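Local coordinates for trp repressor binding protein WrbA (Deinococcus radiodurans, PDB 1YDG) that catalyses the two-electron reduction of quinones to quinols by NADH or NADPH, as an FMN-dependent flavoprotein of the WrbA family that forms a homotetramer, at residues B[4-16]-B[34-46]. Sequence-based numbering, arbitrary orientation.
Sequences TAPVKLAIVFYSS and AGAEVRLLKVRET. With SO4 (sulfate ion), chain J.
Tyr14, which meets Val43 and Glu45, and Phe13, which meets Leu40 and Lys42, bury the largest areas in 4-16, 78 Å² each. Tyr14 OH donates to Glu45 OE2 (2.5 Å), which accepts through its syn lone pair; ring and carboxylate planes stand 82° apart, with the carboxylate carbon at the ring edge. Tyr14 CG lies anti to the backbone N, which runs the ring past Val43, whose CB is 3.9 Å from Tyr14 CB. Val43 also reaches back to Val12, CG2 to CG1 3.6 Å. A phenylalanine in place of Tyr14 would probably leave Glu45 OE2 short of one donor, though Trp58 still binds that oxygen and Ala47 and Gln96 still hold OE1. On the face opposite Val12, Phe13 adopts chi1 76°, placing CG between its own N and carbonyl carbon and bringing the ring back over the neighbouring strand. Lys42 CA sits over one face, a CH-pi contact 4.2 Å from the ring centroid, while Leu40 CD1 approaches obliquely, 3.5 Å from Phe13 CE2. At the opposite end, Glu37 (76 Å² buried) and Lys8 run alongside each other; a water bridges Lys8 NZ and Glu37 OE1, which are 4.1 Å apart. The backbones form a parallel ladder of seven hydrogen bonds from Val7 O to Val43 N, strand axes 16° apart. These strands are the two arms of a beta-alpha-beta unit joined by helix 19-33, as in the flavodoxin fold. Ser15 and Ser16, part of the FMN-binding loop, hold a sulfate together with Thr17, Thr19 and Gly20, consistent with a phosphate site. Strand 81-89 pairs with the far edge of 8-13, while helices 73-78 and 95-102 pack against the face bearing Val12.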
loop_
_atom_site.group_PDB
_atom_site.type_symbol
_atom_site.label_atom_id
_atom_site.label_comp_id
_atom_site.label_asym_id
_atom_site.label_seq_id
_atom_site.Cartn_x
_atom_site.Cartn_y
_atom_site.Cartn_z
ATOM N N THR B 4 -36.325 3.490 14.256
ATOM C CA THR B 4 -35.623 3.127 15.533
ATOM C C THR B 4 -34.990 1.714 15.490
ATOM O O THR B 4 -34.906 1.013 16.524
ATOM C CB THR B 4 -36.576 3.286 16.789
ATOM O OG1 THR B 4 -37.862 2.696 16.530
ATOM C CG2 THR B 4 -36.776 4.774 17.145
ATOM N N ALA B 5 -34.526 1.309 14.304
ATOM C CA ALA B 5 -33.858 0.016 14.137
ATOM C C ALA B 5 -32.463 0.116 14.739
ATOM O O ALA B 5 -31.764 1.094 14.528
ATOM C CB ALA B 5 -33.765 -0.356 12.659
ATOM N N PRO B 6 -32.069 -0.870 15.540
ATOM C CA PRO B 6 -30.649 -0.920 15.848
ATOM C C PRO B 6 -29.810 -1.105 14.576
ATOM O O PRO B 6 -30.228 -1.799 13.649
ATOM C CB PRO B 6 -30.532 -2.139 16.764
ATOM C CG PRO B 6 -31.920 -2.324 17.338
ATOM C CD PRO B 6 -32.833 -1.921 16.230
ATOM N N VAL B 7 -28.645 -0.462 14.548
ATOM C CA VAL B 7 -27.649 -0.693 13.499
ATOM C C VAL B 7 -27.314 -2.180 13.413
ATOM O O VAL B 7 -27.116 -2.843 14.432
ATOM C CB VAL B 7 -26.344 0.109 13.778
ATOM C CG1 VAL B 7 -25.201 -0.321 12.845
ATOM C CG2 VAL B 7 -26.597 1.587 13.623
ATOM N N LYS B 8 -27.249 -2.702 12.196
ATOM C CA LYS B 8 -26.912 -4.113 11.990
ATOM C C LYS B 8 -25.415 -4.223 11.736
ATOM O O LYS B 8 -24.922 -3.712 10.725
ATOM C CB LYS B 8 -27.690 -4.676 10.810
ATOM C CG LYS B 8 -29.195 -4.742 11.045
ATOM C CD LYS B 8 -29.961 -4.807 9.733
ATOM C CE LYS B 8 -31.491 -4.937 9.961
ATOM N NZ LYS B 8 -32.003 -4.053 11.051
ATOM N N LEU B 9 -24.718 -4.895 12.656
ATOM C CA LEU B 9 -23.273 -4.962 12.666
ATOM C C LEU B 9 -22.844 -6.396 12.526
ATOM O O LEU B 9 -23.203 -7.217 13.357
ATOM C CB LEU B 9 -22.725 -4.389 13.986
ATOM C CG LEU B 9 -21.235 -4.529 14.273
ATOM C CD1 LEU B 9 -20.360 -3.690 13.321
ATOM C CD2 LEU B 9 -20.896 -4.199 15.752
ATOM N N ALA B 10 -22.075 -6.684 11.481
ATOM C CA ALA B 10 -21.457 -7.993 11.273
ATOM C C ALA B 10 -19.968 -7.907 11.543
ATOM O O ALA B 10 -19.264 -7.115 10.897
ATOM C CB ALA B 10 -21.680 -8.466 9.851
ATOM N N ILE B 11 -19.495 -8.734 12.474
ATOM C CA ILE B 11 -18.062 -8.915 12.740
ATOM C C ILE B 11 -17.666 -10.220 12.086
ATOM O O ILE B 11 -18.087 -11.288 12.547
ATOM C CB ILE B 11 -17.748 -9.010 14.251
ATOM C CG1 ILE B 11 -18.435 -7.896 15.063
ATOM C CG2 ILE B 11 -16.244 -9.015 14.502
ATOM C CD1 ILE B 11 -18.090 -6.515 14.646
ATOM N N VAL B 12 -16.896 -10.136 11.000
ATOM C CA VAL B 12 -16.434 -11.303 10.246
ATOM C C VAL B 12 -14.929 -11.426 10.491
ATOM O O VAL B 12 -14.153 -10.491 10.209
ATOM C CB VAL B 12 -16.703 -11.179 8.726
ATOM C CG1 VAL B 12 -16.193 -12.407 7.983
ATOM C CG2 VAL B 12 -18.170 -10.976 8.456
ATOM N N PHE B 13 -14.532 -12.544 11.088
ATOM C CA PHE B 13 -13.156 -12.724 11.531
ATOM C C PHE B 13 -12.659 -14.107 11.158
ATOM O O PHE B 13 -13.421 -15.093 11.175
ATOM C CB PHE B 13 -13.029 -12.499 13.045
ATOM C CG PHE B 13 -13.545 -13.647 13.867
ATOM C CD1 PHE B 13 -12.672 -14.620 14.344
ATOM C CD2 PHE B 13 -14.900 -13.779 14.108
ATOM C CE1 PHE B 13 -13.136 -15.688 15.064
ATOM C CE2 PHE B 13 -15.384 -14.860 14.835
ATOM C CZ PHE B 13 -14.509 -15.815 15.308
ATOM N N TYR B 14 -11.396 -14.167 10.755
ATOM C CA TYR B 14 -10.672 -15.418 10.693
ATOM C C TYR B 14 -9.737 -15.502 11.896
ATOM O O TYR B 14 -9.132 -14.499 12.293
ATOM C CB TYR B 14 -9.860 -15.583 9.398
ATOM C CG TYR B 14 -9.129 -16.892 9.458
ATOM C CD1 TYR B 14 -9.822 -18.086 9.365
ATOM C CD2 TYR B 14 -7.772 -16.939 9.770
ATOM C CE1 TYR B 14 -9.163 -19.314 9.503
ATOM C CE2 TYR B 14 -7.103 -18.155 9.934
ATOM C CZ TYR B 14 -7.813 -19.338 9.793
ATOM O OH TYR B 14 -7.180 -20.531 9.949
ATOM N N SER B 15 -9.618 -16.696 12.470
ATOM C CA SER B 15 -8.681 -16.952 13.560
ATOM C C SER B 15 -8.188 -18.398 13.476
ATOM O O SER B 15 -9.007 -19.332 13.422
ATOM C CB SER B 15 -9.354 -16.696 14.917
ATOM O OG SER B 15 -8.407 -16.816 15.972
ATOM N N SER B 16 -6.864 -18.593 13.443
ATOM C CA SER B 16 -6.303 -19.924 13.603
ATOM C C SER B 16 -6.176 -20.265 15.087
ATOM O O SER B 16 -6.732 -21.251 15.563
ATOM C CB SER B 16 -4.916 -20.033 12.971
ATOM O OG SER B 16 -4.948 -19.789 11.588
ATOM N N ALA B 34 -23.043 -0.618 22.392
ATOM C CA ALA B 34 -23.384 0.562 21.612
ATOM C C ALA B 34 -24.810 0.515 21.078
ATOM O O ALA B 34 -25.220 1.411 20.349
ATOM C CB ALA B 34 -22.399 0.749 20.463
ATOM N N GLY B 35 -25.566 -0.528 21.420
ATOM C CA GLY B 35 -26.975 -0.620 21.019
ATOM C C GLY B 35 -27.207 -1.223 19.643
ATOM O O GLY B 35 -28.336 -1.187 19.125
ATOM N N ALA B 36 -26.156 -1.763 19.035
ATOM C CA ALA B 36 -26.285 -2.414 17.741
ATOM C C ALA B 36 -26.840 -3.827 17.882
ATOM O O ALA B 36 -26.755 -4.441 18.942
ATOM C CB ALA B 36 -24.927 -2.459 17.028
ATOM N N GLU B 37 -27.417 -4.323 16.795
ATOM C CA GLU B 37 -27.712 -5.735 16.642
ATOM C C GLU B 37 -26.483 -6.391 16.036
ATOM O O GLU B 37 -26.082 -6.026 14.936
ATOM C CB GLU B 37 -28.912 -5.936 15.711
ATOM C CG GLU B 37 -29.259 -7.399 15.505
ATOM C CD GLU B 37 -30.583 -7.616 14.813
ATOM O OE1 GLU B 37 -30.996 -6.768 13.993
ATOM O OE2 GLU B 37 -31.206 -8.669 15.090
ATOM N N VAL B 38 -25.889 -7.355 16.740
ATOM C CA VAL B 38 -24.588 -7.885 16.335
ATOM C C VAL B 38 -24.630 -9.342 15.869
ATOM O O VAL B 38 -25.264 -10.187 16.502
ATOM C CB VAL B 38 -23.566 -7.762 17.486
ATOM C CG1 VAL B 38 -22.167 -8.069 16.993
ATOM C CG2 VAL B 38 -23.612 -6.346 18.114
ATOM N N ARG B 39 -23.950 -9.617 14.761
ATOM C CA ARG B 39 -23.563 -10.989 14.397
ATOM C C ARG B 39 -22.055 -11.137 14.502
ATOM O O ARG B 39 -21.321 -10.415 13.848
ATOM C CB ARG B 39 -23.993 -11.351 12.975
ATOM C CG ARG B 39 -25.478 -11.352 12.803
ATOM C CD ARG B 39 -25.874 -11.821 11.414
ATOM N NE ARG B 39 -27.320 -11.826 11.291
ATOM C CZ ARG B 39 -27.993 -11.940 10.151
ATOM N NH1 ARG B 39 -27.360 -12.106 8.997
ATOM N NH2 ARG B 39 -29.317 -11.910 10.185
ATOM N N LEU B 40 -21.614 -12.090 15.313
ATOM C CA LEU B 40 -20.244 -12.556 15.336
ATOM C C LEU B 40 -20.148 -13.802 14.471
ATOM O O LEU B 40 -20.816 -14.800 14.741
ATOM C CB LEU B 40 -19.851 -12.889 16.771
ATOM C CG LEU B 40 -18.482 -13.501 17.054
ATOM C CD1 LEU B 40 -17.422 -12.554 16.598
ATOM C CD2 LEU B 40 -18.352 -13.781 18.549
ATOM N N LEU B 41 -19.309 -13.736 13.443
ATOM C CA LEU B 41 -19.276 -14.716 12.354
ATOM C C LEU B 41 -17.848 -15.118 12.042
ATOM O O LEU B 41 -16.984 -14.275 11.770
ATOM C CB LEU B 41 -19.902 -14.108 11.098
ATOM C CG LEU B 41 -21.336 -13.606 11.264
ATOM C CD1 LEU B 41 -21.635 -12.579 10.197
ATOM C CD2 LEU B 41 -22.319 -14.756 11.218
ATOM N N LYS B 42 -17.588 -16.412 12.045
ATOM C CA LYS B 42 -16.242 -16.893 11.738
ATOM C C LYS B 42 -16.095 -17.184 10.252
ATOM O O LYS B 42 -17.047 -17.604 9.558
ATOM C CB LYS B 42 -15.901 -18.132 12.585
ATOM C CG LYS B 42 -16.646 -19.378 12.182
ATOM C CD LYS B 42 -16.406 -20.565 13.102
ATOM C CE LYS B 42 -17.214 -21.786 12.613
ATOM N NZ LYS B 42 -17.582 -22.729 13.717
ATOM N N VAL B 43 -14.881 -16.982 9.761
ATOM C CA VAL B 43 -14.546 -17.321 8.395
ATOM C C VAL B 43 -14.253 -18.826 8.312
ATOM O O VAL B 43 -13.450 -19.365 9.069
ATOM C CB VAL B 43 -13.325 -16.485 7.882
ATOM C CG1 VAL B 43 -12.812 -17.010 6.553
ATOM C CG2 VAL B 43 -13.676 -15.001 7.757
ATOM N N ARG B 44 -14.872 -19.471 7.339
ATOM C CA ARG B 44 -14.658 -20.890 7.067
ATOM C C ARG B 44 -13.180 -21.245 6.986
ATOM O O ARG B 44 -12.381 -20.575 6.306
ATOM C CB ARG B 44 -15.338 -21.320 5.763
ATOM C CG ARG B 44 -15.282 -22.813 5.536
ATOM C CD ARG B 44 -15.805 -23.242 4.189
ATOM N NE ARG B 44 -17.260 -23.163 4.163
ATOM C CZ ARG B 44 -18.041 -23.795 3.284
ATOM N NH1 ARG B 44 -17.515 -24.552 2.315
ATOM N NH2 ARG B 44 -19.369 -23.652 3.360
ATOM N N GLU B 45 -12.846 -22.323 7.686
ATOM C CA GLU B 45 -11.507 -22.854 7.723
ATOM C C GLU B 45 -11.293 -23.730 6.507
ATOM O O GLU B 45 -12.061 -24.658 6.244
ATOM C CB GLU B 45 -11.309 -23.657 9.021
ATOM C CG GLU B 45 -9.967 -24.287 9.158
ATOM C CD GLU B 45 -8.866 -23.253 9.098
ATOM O OE1 GLU B 45 -8.267 -23.103 8.017
ATOM O OE2 GLU B 45 -8.668 -22.562 10.105
ATOM N N THR B 46 -10.251 -23.428 5.749
ATOM C CA THR B 46 -9.913 -24.208 4.572
ATOM C C THR B 46 -8.728 -25.153 4.786
ATOM O O THR B 46 -8.519 -26.064 3.976
ATOM C CB THR B 46 -9.582 -23.278 3.394
ATOM O OG1 THR B 46 -8.492 -22.433 3.765
ATOM C CG2 THR B 46 -10.783 -22.403 3.051
HETATM S S SO4 J . -4.923 -15.882 15.382
HETATM O O1 SO4 J . -4.630 -16.396 16.721
HETATM O O2 SO4 J . -4.016 -14.801 15.057
HETATM O O3 SO4 J . -4.766 -16.994 14.445
HETATM O O4 SO4 J . -6.277 -15.344 15.352
HETATM O O HOH W 1 -31.657 -4.163 13.575
HETATM O O HOH W 2 -27.874 1.203 17.077
HETATM O O HOH W 3 -10.317 -21.394 11.968
HETATM O O HOH W 4 -11.899 -18.384 11.905
#